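PDB 2JD4: laminin subunit ALPHA-1 from Mus musculus, which forms part of the basement-membrane protein laminin-111, its metal-binding LG4-5 domains probably helping to anchor the laminin to the cell surface. Local coordinates for residues V41-Q46 / K134-D139; L81-D86 / A117-D122; G90-S95 / T130-A135; A64-M69 / D139-L144. The protein carries 4 engineered substitutions. One frame throughout, in Å; residues are numbered along the deposited sequence.

Contact 1: residues V41-Q46 / K134-D139; sequences VRKRLQ and KATTLD. Engineered in segment 134-139: Lys-134 (natural residue Asn). With MG (magnesium ion), chain C.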
loop_
_atom_site.group_PDB
_atom_site.type_symbol
_atom_site.label_atom_id
_atom_site.label_comp_id
_atom_site.label_asym_id
_atom_site.label_seq_id
_atom_site.Cartn_x
_atom_site.Cartn_y
_atom_site.Cartn_z
ATOM N N VAL A 41 5.607 -31.732 -6.807
ATOM C CA VAL A 41 6.636 -30.938 -6.139
ATOM C C VAL A 41 7.380 -31.619 -4.994
ATOM O O VAL A 41 8.230 -30.999 -4.352
ATOM C CB VAL A 41 6.034 -29.626 -5.602
ATOM C CG1 VAL A 41 5.311 -28.888 -6.729
ATOM C CG2 VAL A 41 5.075 -29.921 -4.463
ATOM N N ARG A 42 7.067 -32.886 -4.739
ATOM C CA ARG A 42 7.714 -33.622 -3.654
ATOM C C ARG A 42 9.241 -33.549 -3.670
ATOM O O ARG A 42 9.871 -33.292 -2.642
ATOM C CB ARG A 42 7.271 -35.088 -3.682
ATOM C CG ARG A 42 5.815 -35.303 -3.271
ATOM C CD ARG A 42 5.416 -36.758 -3.430
ATOM N NE ARG A 42 5.404 -37.163 -4.833
ATOM C CZ ARG A 42 5.128 -38.394 -5.251
ATOM N NH1 ARG A 42 4.844 -39.344 -4.370
ATOM N NH2 ARG A 42 5.130 -38.674 -6.547
ATOM N N LYS A 43 9.836 -33.763 -4.837
ATOM C CA LYS A 43 11.288 -33.737 -4.957
ATOM C C LYS A 43 11.808 -32.544 -5.741
ATOM O O LYS A 43 13.015 -32.372 -5.891
ATOM C CB LYS A 43 11.774 -35.030 -5.623
ATOM C CG LYS A 43 11.723 -36.263 -4.731
ATOM C CD LYS A 43 12.769 -36.176 -3.625
ATOM C CE LYS A 43 12.761 -37.419 -2.746
ATOM N NZ LYS A 43 13.071 -38.646 -3.525
ATOM N N ARG A 44 10.903 -31.711 -6.240
ATOM C CA ARG A 44 11.329 -30.558 -7.018
ATOM C C ARG A 44 10.257 -29.481 -7.109
ATOM O O ARG A 44 9.104 -29.762 -7.440
ATOM C CB ARG A 44 11.732 -31.013 -8.426
ATOM C CG ARG A 44 12.134 -29.897 -9.376
ATOM C CD ARG A 44 12.734 -30.468 -10.654
ATOM N NE ARG A 44 11.802 -31.331 -11.377
ATOM C CZ ARG A 44 10.739 -30.892 -12.045
ATOM N NH1 ARG A 44 10.469 -29.593 -12.082
ATOM N NH2 ARG A 44 9.948 -31.748 -12.679
ATOM N N LEU A 45 10.647 -28.249 -6.794
ATOM C CA LEU A 45 9.737 -27.110 -6.860
ATOM C C LEU A 45 10.446 -25.949 -7.538
ATOM O O LEU A 45 11.314 -25.310 -6.942
ATOM C CB LEU A 45 9.285 -26.686 -5.456
ATOM C CG LEU A 45 8.409 -25.423 -5.377
ATOM C CD1 LEU A 45 7.055 -25.683 -6.029
ATOM C CD2 LEU A 45 8.228 -25.004 -3.920
ATOM N N GLN A 46 10.096 -25.692 -8.794
ATOM C CA GLN A 46 10.688 -24.585 -9.531
ATOM C C GLN A 46 9.586 -23.623 -9.931
ATOM O O GLN A 46 8.674 -23.983 -10.677
ATOM C CB GLN A 46 11.408 -25.057 -10.798
ATOM C CG GLN A 46 11.962 -23.888 -11.623
ATOM C CD GLN A 46 12.489 -24.304 -12.993
ATOM O OE1 GLN A 46 13.501 -25.005 -13.102
ATOM N NE2 GLN A 46 11.800 -23.873 -14.046
ATOM N N LYS A 134 16.293 -34.279 7.657
ATOM C CA LYS A 134 16.334 -35.648 7.165
ATOM C C LYS A 134 15.206 -35.922 6.177
ATOM O O LYS A 134 15.368 -36.733 5.261
ATOM C CB LYS A 134 16.229 -36.622 8.343
ATOM C CG LYS A 134 17.378 -36.539 9.347
ATOM C CD LYS A 134 17.537 -35.146 9.951
ATOM C CE LYS A 134 16.275 -34.685 10.665
ATOM N NZ LYS A 134 16.408 -33.287 11.164
ATOM N N ALA A 135 14.069 -35.256 6.370
ATOM C CA ALA A 135 12.916 -35.429 5.489
ATOM C C ALA A 135 13.373 -35.278 4.042
ATOM O O ALA A 135 14.335 -34.565 3.765
ATOM C CB ALA A 135 11.845 -34.395 5.819
ATOM N N THR A 136 12.688 -35.949 3.119
ATOM C CA THR A 136 13.082 -35.879 1.717
ATOM C C THR A 136 12.009 -35.369 0.762
ATOM O O THR A 136 12.281 -35.183 -0.419
ATOM C CB THR A 136 13.541 -37.260 1.198
ATOM O OG1 THR A 136 12.418 -38.148 1.138
ATOM C CG2 THR A 136 14.593 -37.850 2.119
ATOM N N THR A 137 10.799 -35.138 1.253
ATOM C CA THR A 137 9.739 -34.674 0.367
ATOM C C THR A 137 8.964 -33.445 0.840
ATOM O O THR A 137 8.730 -33.261 2.037
ATOM C CB THR A 137 8.714 -35.804 0.092
ATOM O OG1 THR A 137 8.040 -36.161 1.308
ATOM C CG2 THR A 137 9.414 -37.033 -0.476
ATOM N N LEU A 138 8.584 -32.601 -0.119
ATOM C CA LEU A 138 7.782 -31.415 0.166
ATOM C C LEU A 138 6.359 -31.885 -0.089
ATOM O O LEU A 138 5.942 -32.027 -1.239
ATOM C CB LEU A 138 8.127 -30.263 -0.788
ATOM C CG LEU A 138 7.207 -29.032 -0.737
ATOM C CD1 LEU A 138 7.321 -28.336 0.627
ATOM C CD2 LEU A 138 7.585 -28.063 -1.861
ATOM N N ASP A 139 5.632 -32.149 0.990
ATOM C CA ASP A 139 4.259 -32.634 0.915
ATOM C C ASP A 139 3.280 -31.514 1.232
ATOM O O ASP A 139 3.128 -31.130 2.396
ATOM C CB ASP A 139 4.075 -33.780 1.911
ATOM C CG ASP A 139 5.147 -34.843 1.773
ATOM O OD1 ASP A 139 5.092 -35.613 0.792
ATOM O OD2 ASP A 139 6.053 -34.899 2.635
HETATM MG MG MG C . 7.634 -33.841 3.897
HETATM O O HOH W 1 8.919 -35.666 4.127
HETATM O O HOH W 2 6.486 -34.171 5.910
#
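Leu-138 N donates a nearly straight hydrogen bond to Arg-42 O (2.9 Å, 163°), arriving in the carbonyl plane on a lone pair; Tyr-112 OH also hydrogen-bonds to this oxygen. Two CA-H...O contacts accompany it: Thr-137 CA meets the same Arg-42 O at 3.3 Å, and Arg-42 CA lies 3.4 Å from Leu-138 O. Among the apolar groups, Leu-138 CD2 packs against Leu-45 CD2 at 3.7 Å and, more loosely, against Val-41 CG2. CG anti to the backbone N (chi1 171°), with the bend at chi2, brings CD2 to these two residues. The Lys-43 chain bends at chi2 and runs beside Thr-136 in the same direction, CE 3.3 Å from Thr-136 O. The guanidinium of Arg-42 turns away to a salt bridge with Asp-40. Magnesium takes Thr-137 O at 2.2 Å and Asp-139 OD2 at 2.3 Å, besides two waters, Asp-70 and Leu-87 O. Thr-137 OG1 donates to the syn side of Asp-139 OD2 (2.7 Å), 21° out of the carboxylate plane, and accepts from one metal-bound water. The backbone thus ties the ligand loop to 41-46, while a second-shell hydroxyl helps orient the carboxylate that meets the ion.

Contact 2: residues L81-D86 / A117-D122; sequences LHFMFD and AFMTVD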
loop_
_atom_site.group_PDB
_atom_site.type_symbol
_atom_site.label_atom_id
_atom_site.label_comp_id
_atom_site.label_asym_id
_atom_site.label_seq_id
_atom_site.Cartn_x
_atom_site.Cartn_y
_atom_site.Cartn_z
ATOM N N LEU A 81 14.271 -10.207 -1.657
ATOM C CA LEU A 81 13.634 -11.521 -1.680
ATOM C C LEU A 81 14.205 -12.608 -0.772
ATOM O O LEU A 81 15.424 -12.749 -0.633
ATOM C CB LEU A 81 13.613 -12.041 -3.121
ATOM C CG LEU A 81 12.834 -11.190 -4.127
ATOM C CD1 LEU A 81 13.050 -11.714 -5.550
ATOM C CD2 LEU A 81 11.360 -11.216 -3.759
ATOM N N HIS A 82 13.299 -13.384 -0.177
ATOM C CA HIS A 82 13.635 -14.502 0.709
ATOM C C HIS A 82 12.777 -15.715 0.327
ATOM O O HIS A 82 11.552 -15.620 0.273
ATOM C CB HIS A 82 13.360 -14.124 2.171
ATOM C CG HIS A 82 14.140 -12.938 2.642
ATOM N ND1 HIS A 82 15.434 -13.034 3.106
ATOM C CD2 HIS A 82 13.821 -11.622 2.689
ATOM C CE1 HIS A 82 15.880 -11.829 3.417
ATOM N NE2 HIS A 82 14.920 -10.955 3.173
ATOM N N PHE A 83 13.436 -16.844 0.066
ATOM C CA PHE A 83 12.778 -18.096 -0.317
ATOM C C PHE A 83 13.060 -19.145 0.754
ATOM O O PHE A 83 14.221 -19.423 1.054
ATOM C CB PHE A 83 13.331 -18.564 -1.681
ATOM C CG PHE A 83 12.961 -19.982 -2.063
ATOM C CD1 PHE A 83 11.651 -20.443 -1.955
ATOM C CD2 PHE A 83 13.928 -20.843 -2.591
ATOM C CE1 PHE A 83 11.303 -21.747 -2.373
ATOM C CE2 PHE A 83 13.593 -22.136 -3.008
ATOM C CZ PHE A 83 12.279 -22.590 -2.900
ATOM N N MET A 84 12.011 -19.720 1.334
ATOM C CA MET A 84 12.210 -20.747 2.355
ATOM C C MET A 84 11.143 -21.839 2.322
ATOM O O MET A 84 10.001 -21.615 1.902
ATOM C CB MET A 84 12.256 -20.113 3.754
ATOM C CG MET A 84 10.914 -19.679 4.318
ATOM S SD MET A 84 11.068 -19.073 6.031
ATOM C CE MET A 84 11.726 -17.430 5.749
ATOM N N PHE A 85 11.527 -23.027 2.769
ATOM C CA PHE A 85 10.620 -24.170 2.802
ATOM C C PHE A 85 11.046 -25.133 3.904
ATOM O O PHE A 85 12.177 -25.076 4.382
ATOM C CB PHE A 85 10.628 -24.890 1.444
ATOM C CG PHE A 85 11.994 -25.350 1.006
ATOM C CD1 PHE A 85 12.508 -26.570 1.437
ATOM C CD2 PHE A 85 12.777 -24.550 0.183
ATOM C CE1 PHE A 85 13.792 -26.987 1.049
ATOM C CE2 PHE A 85 14.057 -24.956 -0.209
ATOM C CZ PHE A 85 14.563 -26.177 0.228
ATOM N N ASP A 86 10.128 -26.007 4.304
ATOM C CA ASP A 86 10.396 -27.005 5.339
ATOM C C ASP A 86 9.789 -28.306 4.830
ATOM O O ASP A 86 8.590 -28.366 4.553
ATOM C CB ASP A 86 9.717 -26.613 6.656
ATOM C CG ASP A 86 10.242 -27.401 7.855
ATOM O OD1 ASP A 86 10.533 -28.606 7.708
ATOM O OD2 ASP A 86 10.345 -26.811 8.953
ATOM N N ALA A 117 19.009 -25.832 -3.079
ATOM C CA ALA A 117 18.000 -24.795 -3.271
ATOM C C ALA A 117 18.710 -23.499 -3.642
ATOM O O ALA A 117 19.796 -23.220 -3.133
ATOM C CB ALA A 117 17.188 -24.605 -1.996
ATOM N N PHE A 118 18.114 -22.718 -4.538
ATOM C CA PHE A 118 18.719 -21.454 -4.951
ATOM C C PHE A 118 17.700 -20.489 -5.566
ATOM O O PHE A 118 16.562 -20.866 -5.838
ATOM C CB PHE A 118 19.876 -21.718 -5.923
ATOM C CG PHE A 118 19.468 -22.396 -7.202
ATOM C CD1 PHE A 118 19.192 -21.650 -8.344
ATOM C CD2 PHE A 118 19.353 -23.781 -7.262
ATOM C CE1 PHE A 118 18.807 -22.277 -9.531
ATOM C CE2 PHE A 118 18.968 -24.417 -8.442
ATOM C CZ PHE A 118 18.695 -23.666 -9.576
ATOM N N MET A 119 18.115 -19.242 -5.769
ATOM C CA MET A 119 17.236 -18.217 -6.330
ATOM C C MET A 119 17.892 -17.482 -7.482
ATOM O O MET A 119 19.113 -17.359 -7.535
ATOM C CB MET A 119 16.879 -17.177 -5.274
ATOM C CG MET A 119 16.285 -17.712 -4.001
ATOM S SD MET A 119 15.979 -16.330 -2.891
ATOM C CE MET A 119 14.639 -15.509 -3.822
ATOM N N THR A 120 17.068 -16.965 -8.386
ATOM C CA THR A 120 17.566 -16.218 -9.533
ATOM C C THR A 120 16.694 -14.990 -9.767
ATOM O O THR A 120 15.468 -15.075 -9.720
ATOM C CB THR A 120 17.541 -17.076 -10.822
ATOM O OG1 THR A 120 18.210 -18.323 -10.586
ATOM C CG2 THR A 120 18.234 -16.344 -11.959
ATOM N N VAL A 121 17.329 -13.846 -9.992
ATOM C CA VAL A 121 16.604 -12.613 -10.274
ATOM C C VAL A 121 17.255 -11.990 -11.498
ATOM O O VAL A 121 18.452 -11.714 -11.502
ATOM C CB VAL A 121 16.651 -11.610 -9.090
ATOM C CG1 VAL A 121 15.932 -10.306 -9.480
ATOM C CG2 VAL A 121 15.975 -12.220 -7.862
ATOM N N ASP A 122 16.462 -11.789 -12.543
ATOM C CA ASP A 122 16.952 -11.221 -13.788
ATOM C C ASP A 122 18.190 -11.962 -14.297
ATOM O O ASP A 122 19.135 -11.341 -14.767
ATOM C CB ASP A 122 17.274 -9.731 -13.623
ATOM C CG ASP A 122 16.047 -8.900 -13.266
ATOM O OD1 ASP A 122 14.950 -9.214 -13.769
ATOM O OD2 ASP A 122 16.182 -7.927 -12.491
#
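Met-119 reaches across from strand 116-121 and crosses Phe-83 at a slant, its methyl ending at Leu-81. Its SD sits 3.7 Å from Phe-83 CB, and its CE ends 3.7 Å from Leu-81 CB. The chain is extended through chi2 and then bends at chi3 (68°), which brings the methyl to Leu-81 while it stays near Phe-83 CB. Beyond it, Leu-81 CD1 meets Val-121 CG2 at 3.8 Å, the two branched side chains also crossing. At the other end Ala-117 CB comes in at the edge of the Phe-85 ring, in its plane, 3.6 Å from CE2. The same methyl lies farther from Phe-83, 4.5 Å from CE2, and approaches that ring obliquely.

Strand pieces 81-86 and 117-121 run antiparallel at 154°, their axes 8.3 Å apart at the closest, a separation bridged by side chains rather than by backbone pairing. Leu-81, Phe-83 and Phe-85, every second residue of their strand, all point inward, and Ala-117, Met-119 and Val-121 answer them. A further shell closes round this row: Val-94 touches Met-119, Val-108 and Thr-110 of strand 106-113 touch Leu-81 and Phe-83, and the Tyr-112 ring meets Phe-85. Each strand is held by its own sheet, 80-86 between 71-77 and 91-95, and 116-121 between 106-113 and 124-130.

This is the face-to-face packing of a laminin G beta sandwich. Aliphatic, thioether and aromatic groups make up the interface, so cohesion here comes, without a hydrogen bond or charge pair between the two segments, from burial of apolar surface.

Contact 3: residues G90-S95 / T130-A135; sequences GRTKVS and TVVGKA. Engineered in segment 130-135: Lys-134 (natural residue Asn).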
loop_
_atom_site.group_PDB
_atom_site.type_symbol
_atom_site.label_atom_id
_atom_site.label_comp_id
_atom_site.label_asym_id
_atom_site.label_seq_id
_atom_site.Cartn_x
_atom_site.Cartn_y
_atom_site.Cartn_z
ATOM N N GLY A 90 12.813 -29.581 9.317
ATOM C CA GLY A 90 13.790 -28.508 9.331
ATOM C C GLY A 90 13.564 -27.522 8.207
ATOM O O GLY A 90 13.062 -27.891 7.143
ATOM N N ARG A 91 13.940 -26.269 8.435
ATOM C CA ARG A 91 13.761 -25.227 7.435
ATOM C C ARG A 91 15.036 -24.870 6.670
ATOM O O ARG A 91 16.127 -24.790 7.242
ATOM C CB ARG A 91 13.194 -23.967 8.104
ATOM C CG ARG A 91 13.011 -22.782 7.165
ATOM C CD ARG A 91 11.978 -21.805 7.714
ATOM N NE ARG A 91 12.481 -21.040 8.839
ATOM C CZ ARG A 91 11.744 -20.629 9.867
ATOM N NH1 ARG A 91 10.453 -20.910 9.927
ATOM N NH2 ARG A 91 12.308 -19.935 10.842
ATOM N N THR A 92 14.890 -24.669 5.365
ATOM C CA THR A 92 16.004 -24.269 4.513
ATOM C C THR A 92 15.647 -22.862 4.030
ATOM O O THR A 92 14.505 -22.613 3.653
ATOM C CB THR A 92 16.156 -25.205 3.286
ATOM O OG1 THR A 92 16.420 -26.543 3.723
ATOM C CG2 THR A 92 17.300 -24.741 2.403
ATOM N N LYS A 93 16.604 -21.940 4.051
ATOM C CA LYS A 93 16.335 -20.572 3.616
ATOM C C LYS A 93 17.375 -20.041 2.643
ATOM O O LYS A 93 18.563 -20.320 2.778
ATOM C CB LYS A 93 16.249 -19.644 4.831
ATOM C CG LYS A 93 15.945 -18.194 4.492
ATOM C CD LYS A 93 15.579 -17.405 5.743
ATOM C CE LYS A 93 15.136 -15.989 5.397
ATOM N NZ LYS A 93 14.611 -15.267 6.589
ATOM N N VAL A 94 16.919 -19.279 1.653
ATOM C CA VAL A 94 17.807 -18.684 0.656
ATOM C C VAL A 94 17.429 -17.214 0.489
ATOM O O VAL A 94 16.248 -16.867 0.507
ATOM C CB VAL A 94 17.661 -19.351 -0.730
ATOM C CG1 VAL A 94 18.846 -18.984 -1.605
ATOM C CG2 VAL A 94 17.522 -20.858 -0.586
ATOM N N SER A 95 18.430 -16.356 0.329
ATOM C CA SER A 95 18.194 -14.929 0.143
ATOM C C SER A 95 18.917 -14.462 -1.110
ATOM O O SER A 95 19.846 -15.118 -1.580
ATOM C CB SER A 95 18.700 -14.132 1.351
ATOM O OG SER A 95 17.969 -14.452 2.524
ATOM N N THR A 130 22.339 -26.029 1.011
ATOM C CA THR A 130 22.046 -27.440 1.222
ATOM C C THR A 130 20.751 -27.640 1.994
ATOM O O THR A 130 20.540 -27.032 3.041
ATOM C CB THR A 130 23.205 -28.136 1.981
ATOM O OG1 THR A 130 24.360 -28.177 1.138
ATOM C CG2 THR A 130 22.822 -29.559 2.380
ATOM N N VAL A 131 19.883 -28.497 1.469
ATOM C CA VAL A 131 18.613 -28.778 2.116
ATOM C C VAL A 131 18.857 -29.263 3.541
ATOM O O VAL A 131 19.680 -30.155 3.776
ATOM C CB VAL A 131 17.808 -29.832 1.324
ATOM C CG1 VAL A 131 16.581 -30.268 2.109
ATOM C CG2 VAL A 131 17.380 -29.238 -0.014
ATOM N N VAL A 132 18.136 -28.659 4.481
ATOM C CA VAL A 132 18.253 -28.975 5.899
ATOM C C VAL A 132 17.245 -30.028 6.343
ATOM O O VAL A 132 16.102 -30.042 5.884
ATOM C CB VAL A 132 18.043 -27.700 6.754
ATOM C CG1 VAL A 132 18.017 -28.052 8.230
ATOM C CG2 VAL A 132 19.148 -26.690 6.463
ATOM N N GLY A 133 17.671 -30.909 7.242
ATOM C CA GLY A 133 16.768 -31.931 7.731
ATOM C C GLY A 133 16.917 -33.275 7.053
ATOM O O GLY A 133 17.561 -33.404 6.011
ATOM N N LYS A 134 16.293 -34.279 7.657
ATOM C CA LYS A 134 16.334 -35.648 7.165
ATOM C C LYS A 134 15.206 -35.922 6.177
ATOM O O LYS A 134 15.368 -36.733 5.261
ATOM C CB LYS A 134 16.229 -36.622 8.343
ATOM C CG LYS A 134 17.378 -36.539 9.347
ATOM C CD LYS A 134 17.537 -35.146 9.951
ATOM C CE LYS A 134 16.275 -34.685 10.665
ATOM N NZ LYS A 134 16.408 -33.287 11.164
ATOM N N ALA A 135 14.069 -35.256 6.370
ATOM C CA ALA A 135 12.916 -35.429 5.489
ATOM C C ALA A 135 13.373 -35.278 4.042
ATOM O O ALA A 135 14.335 -34.565 3.765
ATOM C CB ALA A 135 11.845 -34.395 5.819
HETATM O O HOH W 3 14.395 -28.339 4.648
#
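The loop 130-135 passes the start of strand 91-95 with Thr-92 CA 5.4 Å from Val-132 CA and Gly-90 CA 4.8 Å from Gly-133 CA. Thr-92 provides the direct polar link: its OG1 accepts from Val-132 N at 2.8 Å, almost linearly (174°). The hydroxyl is rotated to stand beside its own backbone N (chi1 -61°), while CG2 turns toward Thr-130 O, 4.0 Å away. Water 3 bridges the same place, lying 2.9 Å from Thr-92 OG1 and within hydrogen-bonding distance of Gly-90 O and Val-132 O, so that side chain and water together fasten the loop. Val-132 lays its branch against the backbone of the strand, with CB 3.5 Å from Arg-91 O and CG2 3.7 Å from that oxygen. Arg-91 directs its guanidinium to Tyr-71 OH. In the fold, strand 91-95 is the outermost strand of its sheet, next to 80-86, to which Thr-92 and Val-94 are bonded through Phe-85 and Phe-83. The loop leaves strand 124-130 of the facing sheet, so the contact joins the two sheets at one edge of the sandwich; Arg-115 binds the loop at Val-131 and Ala-135.

Contact 4: residues A64-M69 / D139-L144; sequences AHQNQM and DVERKL. With MG (magnesium ion), chain C.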
loop_
_atom_site.group_PDB
_atom_site.type_symbol
_atom_site.label_atom_id
_atom_site.label_comp_id
_atom_site.label_asym_id
_atom_site.label_seq_id
_atom_site.Cartn_x
_atom_site.Cartn_y
_atom_site.Cartn_z
ATOM N N ALA A 64 1.379 -25.187 1.199
ATOM C CA ALA A 64 1.593 -25.879 2.461
ATOM C C ALA A 64 0.705 -27.087 2.662
ATOM O O ALA A 64 -0.350 -27.231 2.033
ATOM C CB ALA A 64 1.395 -24.911 3.619
ATOM N N HIS A 65 1.146 -27.955 3.566
ATOM C CA HIS A 65 0.403 -29.150 3.898
ATOM C C HIS A 65 -0.806 -28.673 4.686
ATOM O O HIS A 65 -0.817 -27.551 5.208
ATOM C CB HIS A 65 1.281 -30.076 4.746
ATOM C CG HIS A 65 0.659 -31.404 5.036
ATOM N ND1 HIS A 65 -0.369 -31.563 5.941
ATOM C CD2 HIS A 65 0.906 -32.633 4.526
ATOM C CE1 HIS A 65 -0.729 -32.834 5.974
ATOM N NE2 HIS A 65 0.028 -33.505 5.124
ATOM N N GLN A 66 -1.833 -29.509 4.757
ATOM C CA GLN A 66 -3.034 -29.160 5.498
ATOM C C GLN A 66 -2.695 -28.864 6.963
ATOM O O GLN A 66 -3.284 -27.971 7.566
ATOM C CB GLN A 66 -4.050 -30.305 5.428
ATOM C CG GLN A 66 -5.348 -30.045 6.182
ATOM C CD GLN A 66 -6.205 -28.965 5.543
ATOM O OE1 GLN A 66 -7.301 -28.668 6.021
ATOM N NE2 GLN A 66 -5.710 -28.373 4.458
ATOM N N ASN A 67 -1.751 -29.612 7.533
ATOM C CA ASN A 67 -1.368 -29.396 8.929
ATOM C C ASN A 67 -0.245 -28.379 9.055
ATOM O O ASN A 67 0.206 -28.072 10.160
ATOM C CB ASN A 67 -0.955 -30.711 9.615
ATOM C CG ASN A 67 0.267 -31.361 8.981
ATOM O OD1 ASN A 67 1.248 -30.695 8.656
ATOM N ND2 ASN A 67 0.218 -32.679 8.828
ATOM N N GLN A 68 0.196 -27.862 7.908
ATOM C CA GLN A 68 1.250 -26.854 7.842
ATOM C C GLN A 68 2.637 -27.292 8.301
ATOM O O GLN A 68 3.500 -26.450 8.541
ATOM C CB GLN A 68 0.827 -25.602 8.619
ATOM C CG GLN A 68 -0.330 -24.847 7.973
ATOM C CD GLN A 68 -0.480 -23.440 8.514
ATOM O OE1 GLN A 68 0.486 -22.689 8.570
ATOM N NE2 GLN A 68 -1.694 -23.074 8.906
ATOM N N MET A 69 2.857 -28.600 8.407
ATOM C CA MET A 69 4.155 -29.124 8.824
ATOM C C MET A 69 5.147 -29.050 7.668
ATOM O O MET A 69 6.360 -29.093 7.874
ATOM C CB MET A 69 4.008 -30.568 9.314
ATOM C CG MET A 69 4.386 -30.765 10.775
ATOM S SD MET A 69 3.686 -29.514 11.879
ATOM C CE MET A 69 2.008 -30.148 12.117
ATOM N N ASP A 139 5.632 -32.149 0.990
ATOM C CA ASP A 139 4.259 -32.634 0.915
ATOM C C ASP A 139 3.280 -31.514 1.232
ATOM O O ASP A 139 3.128 -31.130 2.396
ATOM C CB ASP A 139 4.075 -33.780 1.911
ATOM C CG ASP A 139 5.147 -34.843 1.773
ATOM O OD1 ASP A 139 5.092 -35.613 0.792
ATOM O OD2 ASP A 139 6.053 -34.899 2.635
ATOM N N VAL A 140 2.605 -31.001 0.205
ATOM C CA VAL A 140 1.656 -29.909 0.400
ATOM C C VAL A 140 0.371 -30.076 -0.408
ATOM O O VAL A 140 0.325 -30.864 -1.352
ATOM C CB VAL A 140 2.290 -28.556 0.004
ATOM C CG1 VAL A 140 3.560 -28.318 0.815
ATOM C CG2 VAL A 140 2.609 -28.553 -1.483
ATOM N N GLU A 141 -0.661 -29.323 -0.028
ATOM C CA GLU A 141 -1.952 -29.354 -0.713
ATOM C C GLU A 141 -1.795 -28.891 -2.156
ATOM O O GLU A 141 -0.937 -28.060 -2.451
ATOM C CB GLU A 141 -2.952 -28.443 -0.002
ATOM C CG GLU A 141 -3.409 -28.938 1.349
ATOM C CD GLU A 141 -4.270 -30.177 1.248
ATOM O OE1 GLU A 141 -3.746 -31.245 0.860
ATOM O OE2 GLU A 141 -5.476 -30.078 1.552
ATOM N N ARG A 142 -2.636 -29.430 -3.039
ATOM C CA ARG A 142 -2.615 -29.111 -4.466
ATOM C C ARG A 142 -3.152 -27.702 -4.755
ATOM O O ARG A 142 -4.011 -27.531 -5.625
ATOM C CB ARG A 142 -3.469 -30.128 -5.235
ATOM C CG ARG A 142 -3.115 -31.595 -5.019
ATOM C CD ARG A 142 -2.221 -32.127 -6.128
ATOM N NE ARG A 142 -0.857 -31.623 -6.022
ATOM C CZ ARG A 142 0.023 -31.627 -7.020
ATOM N NH1 ARG A 142 -0.318 -32.107 -8.210
ATOM N NH2 ARG A 142 1.246 -31.156 -6.824
ATOM N N LYS A 143 -2.651 -26.701 -4.036
ATOM C CA LYS A 143 -3.107 -25.325 -4.228
ATOM C C LYS A 143 -1.995 -24.328 -3.935
ATOM O O LYS A 143 -1.257 -24.480 -2.967
ATOM C CB LYS A 143 -4.288 -25.014 -3.302
ATOM C CG LYS A 143 -5.519 -25.872 -3.525
ATOM C CD LYS A 143 -6.592 -25.592 -2.478
ATOM C CE LYS A 143 -7.805 -26.502 -2.680
ATOM N NZ LYS A 143 -8.858 -26.301 -1.640
ATOM N N LEU A 144 -1.881 -23.300 -4.769
ATOM C CA LEU A 144 -0.862 -22.285 -4.556
ATOM C C LEU A 144 -1.533 -20.937 -4.342
ATOM O O LEU A 144 -2.396 -20.541 -5.119
ATOM C CB LEU A 144 0.102 -22.220 -5.749
ATOM C CG LEU A 144 1.196 -21.139 -5.711
ATOM C CD1 LEU A 144 2.490 -21.652 -6.334
ATOM C CD2 LEU A 144 0.710 -19.907 -6.445
HETATM MG MG MG C . 7.634 -33.841 3.897
HETATM O O HOH W 4 -0.777 -25.767 -0.700
HETATM O O HOH W 2 6.486 -34.171 5.910
HETATM O O HOH W 1 8.919 -35.666 4.127
#
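Val-140 lays its CG1 branch over the backbone of Ala-64, 3.5 Å from Ala-64 CA, while its CB comes within 3.4 Å of Ala-64 C. Just beyond, Glu-141 N donates to Ala-64 O (3.0 Å, 169°); the bond is straight at the hydrogen, but the donor stands well above the carbonyl plane. Water 4 adds a second link between the backbones, accepting from Ala-64 N and lying near Glu-141 O and Lys-143 O.

His-65 CG stands anti to the backbone N (chi1 -174°), which brings the ring to Asp-139 O. His-65 CB is 3.2 Å from Asp-139 O, and the same oxygen lies in the plane of the imidazole at its CD2 edge, 3.4 Å from that carbon. Another edge of the ring serves the turn: Asn-67 N donates to His-65 ND1 at 2.9 Å, in the ring plane, within the type I turn from His-65 to Gln-68, closed by Gln-68 N to His-65 O. With ND1 engaged in this way, the imidazole has a defined rotation. Toward the surface Gln-66 and Glu-141 cross at a slant, amide and carboxylate planes 61° apart; NE2 and OE2 approach without the angle of a hydrogen bond.

The loop after strand 58-64 is thereby attached to the run from metal ligand Asp-139 to strand 143-146, the sheet neighbour of strand 58-64. Backbone atoms do most of the polar work, yet Asp-139 O is buried without a hydrogen-bond partner and meets carbon atoms of His-65, while the carboxylate of the same residue is engaged by the magnesium.

The four contacts lie within one laminin G domain, and contacts 1 and 4 meet at its magnesium site. They share Asp-139 and both metal-bound waters, their centres are about 12 Å apart, and Val-41 CG2 touches Val-140 CG2 at 4.1 Å. Contact 3 follows the same loop back from contact 1, sharing Lys-134, an engineered residue, and Ala-135; their centres are about 11 Å apart. Contact 2 is the sandwich interior beneath: strands 80-86 and 91-95 are sheet neighbours, linking it to contact 3, with Phe-85 O 2.9 Å from Thr-92 N. The Phe-85 side chain lies about 9 Å from the magnesium, so the apolar core approaches the metal-binding rim.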